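Local coordinates for protein Bd3460 (PDB 5CEC) that is an ankyrin-repeat immunity protein that binds the predatory endopeptidase Bd3459 and probably protects Bdellovibrio from its own enzyme during prey invasion, at residues 147-158 with 182-192. Numbering follows the deposited sequence.
Sequences ESILAKNKSLIN and FLIKKGADLKL
Asn158 grips the backbone of 187-189 with both ends of its amide, tying the turn after the 3-10 segment 154-157 to the chain leaving helix 177-185 in this ankyrin-repeat fold. Its OD1 accepts from Asp189 N at 2.9 Å, nearly straight (172°). Its ND2 donates to Gly187 O at 3.1 Å, from above the carbonyl plane. These two bonds fix the rotation of the amide. A water also donates to Asn158 OD1 and to Asp189 O, so OD1 has two donors.

Helix 177-185 ends in a Schellman motif. Gly187, with positive phi, is its C-prime residue; Ala188 N bonds to Leu183 O, and Gly187 N to Ile184 O. Another water donates to Lys186 O (2.7 Å) and to Lys154 O, bridging the two segments. Farther along, Asp189 OD1 accepts from Lys191 N in an Asx turn.

Ile157 packs against this helix end. A chi1 of -174° swings CG1 away from the backbone N, and a chi2 of 62° brings CD1 to Leu183 CD2 at 3.8 Å. Phe135 of helix 134-141 touches both residues. Leu150 CD1 lies against Lys186 CB and CG. Glu147 OE2 and Lys186 NZ form a long salt bridge of 3.7 Å, and Glu147 CG meets the Phe182 ring edge in plane, 3.6 Å from CE1.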
# COMPACT_ATOMS: atom_id res chain seq x y z
N GLU B 147 -8.23 14.26 17.41
CA GLU B 147 -9.09 14.27 18.62
C GLU B 147 -8.40 13.59 19.80
O GLU B 147 -8.46 14.09 20.91
CB GLU B 147 -10.46 13.64 18.32
CG GLU B 147 -11.30 14.47 17.39
CD GLU B 147 -12.66 13.94 17.07
OE1 GLU B 147 -12.86 12.71 17.03
OE2 GLU B 147 -13.56 14.78 16.84
N SER B 148 -7.75 12.45 19.57
CA SER B 148 -7.04 11.78 20.64
C SER B 148 -5.93 12.63 21.23
O SER B 148 -5.69 12.60 22.44
CB SER B 148 -6.49 10.43 20.17
OG SER B 148 -7.56 9.53 19.85
N ILE B 149 -5.24 13.37 20.39
CA ILE B 149 -4.20 14.28 20.86
C ILE B 149 -4.80 15.38 21.74
O ILE B 149 -4.31 15.66 22.83
CB ILE B 149 -3.41 14.84 19.66
CG1 ILE B 149 -2.57 13.74 19.02
CG2 ILE B 149 -2.56 16.04 20.06
CD1 ILE B 149 -2.08 14.07 17.64
N LEU B 150 -5.87 16.00 21.27
CA LEU B 150 -6.50 17.09 22.03
C LEU B 150 -7.10 16.60 23.35
O LEU B 150 -7.15 17.33 24.32
CB LEU B 150 -7.60 17.76 21.21
CG LEU B 150 -7.07 18.53 19.99
CD1 LEU B 150 -8.27 19.10 19.24
CD2 LEU B 150 -6.10 19.63 20.37
N ALA B 151 -7.54 15.35 23.38
CA ALA B 151 -8.07 14.78 24.62
C ALA B 151 -6.98 14.73 25.70
O ALA B 151 -7.28 14.76 26.88
CB ALA B 151 -8.62 13.39 24.35
N LYS B 152 -5.72 14.62 25.30
CA LYS B 152 -4.59 14.63 26.26
C LYS B 152 -4.12 16.04 26.64
O LYS B 152 -3.53 16.24 27.69
CB LYS B 152 -3.41 13.81 25.72
CG LYS B 152 -3.72 12.35 25.45
CD LYS B 152 -3.89 11.59 26.75
CE LYS B 152 -4.22 10.14 26.48
NZ LYS B 152 -4.41 9.40 27.73
N ASN B 153 -4.33 17.00 25.75
CA ASN B 153 -3.89 18.36 25.95
C ASN B 153 -4.72 19.28 25.06
O ASN B 153 -4.40 19.47 23.88
CB ASN B 153 -2.39 18.45 25.67
CG ASN B 153 -1.81 19.82 25.98
OD1 ASN B 153 -2.51 20.83 25.97
ND2 ASN B 153 -0.48 19.86 26.16
N LYS B 154 -5.77 19.87 25.64
CA LYS B 154 -6.71 20.75 24.96
C LYS B 154 -6.02 21.92 24.26
O LYS B 154 -6.42 22.30 23.15
CB LYS B 154 -7.76 21.24 26.01
CG LYS B 154 -8.81 22.26 25.57
CD LYS B 154 -9.61 22.70 26.80
CE LYS B 154 -10.64 23.77 26.43
NZ LYS B 154 -11.52 24.16 27.56
N SER B 155 -4.97 22.47 24.90
CA SER B 155 -4.36 23.70 24.41
C SER B 155 -3.60 23.50 23.11
O SER B 155 -3.26 24.48 22.45
CB SER B 155 -3.44 24.34 25.46
OG SER B 155 -2.28 23.58 25.65
N LEU B 156 -3.30 22.26 22.73
CA LEU B 156 -2.55 22.06 21.50
C LEU B 156 -3.25 22.59 20.26
O LEU B 156 -2.61 22.85 19.24
CB LEU B 156 -2.19 20.60 21.33
CG LEU B 156 -1.19 20.07 22.34
CD1 LEU B 156 -1.05 18.58 22.20
CD2 LEU B 156 0.15 20.73 22.21
N ILE B 157 -4.56 22.79 20.34
CA ILE B 157 -5.30 23.40 19.24
C ILE B 157 -4.68 24.68 18.75
O ILE B 157 -4.68 24.94 17.52
CB ILE B 157 -6.80 23.55 19.61
CG1 ILE B 157 -7.63 24.04 18.42
CG2 ILE B 157 -7.01 24.49 20.78
CD1 ILE B 157 -7.64 23.13 17.23
N ASN B 158 -4.13 25.49 19.66
CA ASN B 158 -3.54 26.77 19.31
C ASN B 158 -2.03 26.87 19.52
O ASN B 158 -1.48 27.97 19.49
CB ASN B 158 -4.26 27.92 20.02
CG ASN B 158 -5.67 28.08 19.53
OD1 ASN B 158 -5.89 28.20 18.32
ND2 ASN B 158 -6.62 28.07 20.45
N PHE B 182 -13.99 21.72 11.96
CA PHE B 182 -13.43 20.83 12.96
C PHE B 182 -12.53 21.60 13.91
O PHE B 182 -12.67 21.45 15.14
CB PHE B 182 -12.70 19.64 12.30
CG PHE B 182 -11.85 18.83 13.24
CD1 PHE B 182 -12.44 17.96 14.14
CD2 PHE B 182 -10.48 18.96 13.30
CE1 PHE B 182 -11.68 17.22 15.03
CE2 PHE B 182 -9.72 18.22 14.18
CZ PHE B 182 -10.31 17.35 15.06
N LEU B 183 -11.62 22.39 13.36
CA LEU B 183 -10.67 23.10 14.21
C LEU B 183 -11.35 24.12 15.08
O LEU B 183 -11.01 24.26 16.26
CB LEU B 183 -9.54 23.71 13.41
CG LEU B 183 -8.63 22.68 12.70
CD1 LEU B 183 -7.64 23.44 11.83
CD2 LEU B 183 -7.90 21.79 13.68
N ILE B 184 -12.34 24.80 14.53
CA ILE B 184 -13.09 25.78 15.31
C ILE B 184 -13.84 25.10 16.43
O ILE B 184 -13.85 25.60 17.56
CB ILE B 184 -13.98 26.62 14.39
CG1 ILE B 184 -13.11 27.56 13.56
CG2 ILE B 184 -15.01 27.39 15.20
CD1 ILE B 184 -13.85 28.35 12.50
N LYS B 185 -14.48 23.96 16.13
CA LYS B 185 -15.19 23.16 17.12
C LYS B 185 -14.29 22.73 18.27
O LYS B 185 -14.74 22.61 19.41
CB LYS B 185 -15.91 22.00 16.43
CG LYS B 185 -17.19 22.47 15.72
CD LYS B 185 -17.73 21.46 14.72
CE LYS B 185 -18.17 20.19 15.41
NZ LYS B 185 -18.76 19.24 14.41
N LYS B 186 -12.98 22.61 18.00
CA LYS B 186 -12.00 22.27 19.03
C LYS B 186 -11.32 23.46 19.66
O LYS B 186 -10.40 23.27 20.45
CB LYS B 186 -10.94 21.33 18.44
CG LYS B 186 -11.51 20.01 17.94
CD LYS B 186 -12.36 19.30 18.97
CE LYS B 186 -12.81 17.93 18.50
NZ LYS B 186 -13.65 17.28 19.52
N GLY B 187 -11.75 24.67 19.35
CA GLY B 187 -11.23 25.84 20.04
C GLY B 187 -10.23 26.69 19.31
O GLY B 187 -9.63 27.57 19.91
N ALA B 188 -10.12 26.53 17.99
CA ALA B 188 -9.15 27.34 17.26
C ALA B 188 -9.43 28.83 17.39
O ALA B 188 -10.55 29.30 17.23
CB ALA B 188 -9.09 26.95 15.78
N ASP B 189 -8.36 29.56 17.64
CA ASP B 189 -8.36 31.03 17.72
C ASP B 189 -8.28 31.52 16.28
O ASP B 189 -7.46 31.02 15.54
CB ASP B 189 -7.16 31.48 18.57
CG ASP B 189 -7.09 32.99 18.84
OD1 ASP B 189 -7.68 33.82 18.09
OD2 ASP B 189 -6.37 33.36 19.81
N LEU B 190 -9.13 32.47 15.91
CA LEU B 190 -9.19 33.01 14.53
C LEU B 190 -8.28 34.19 14.26
O LEU B 190 -7.99 34.50 13.09
CB LEU B 190 -10.62 33.46 14.24
CG LEU B 190 -11.65 32.34 14.28
CD1 LEU B 190 -13.07 32.89 14.27
CD2 LEU B 190 -11.44 31.34 13.15
N LYS B 191 -7.78 34.84 15.32
CA LYS B 191 -7.07 36.12 15.18
C LYS B 191 -5.55 36.00 15.21
O LYS B 191 -4.85 37.01 15.18
CB LYS B 191 -7.50 37.11 16.26
CG LYS B 191 -8.94 37.61 16.05
CD LYS B 191 -9.29 38.83 16.90
CE LYS B 191 -8.60 40.13 16.45
NZ LYS B 191 -9.20 40.71 15.22
N LEU B 192 -5.01 34.79 15.27
CA LEU B 192 -3.56 34.65 15.38
C LEU B 192 -2.89 35.10 14.10
O LEU B 192 -3.43 34.93 13.00
CB LEU B 192 -3.17 33.20 15.68
CG LEU B 192 -3.73 32.66 17.00
CD1 LEU B 192 -3.41 31.19 17.18
CD2 LEU B 192 -3.13 33.44 18.17
O HOH W 1 -8.96 21.69 22.13
O HOH W 2 -5.60 28.59 15.59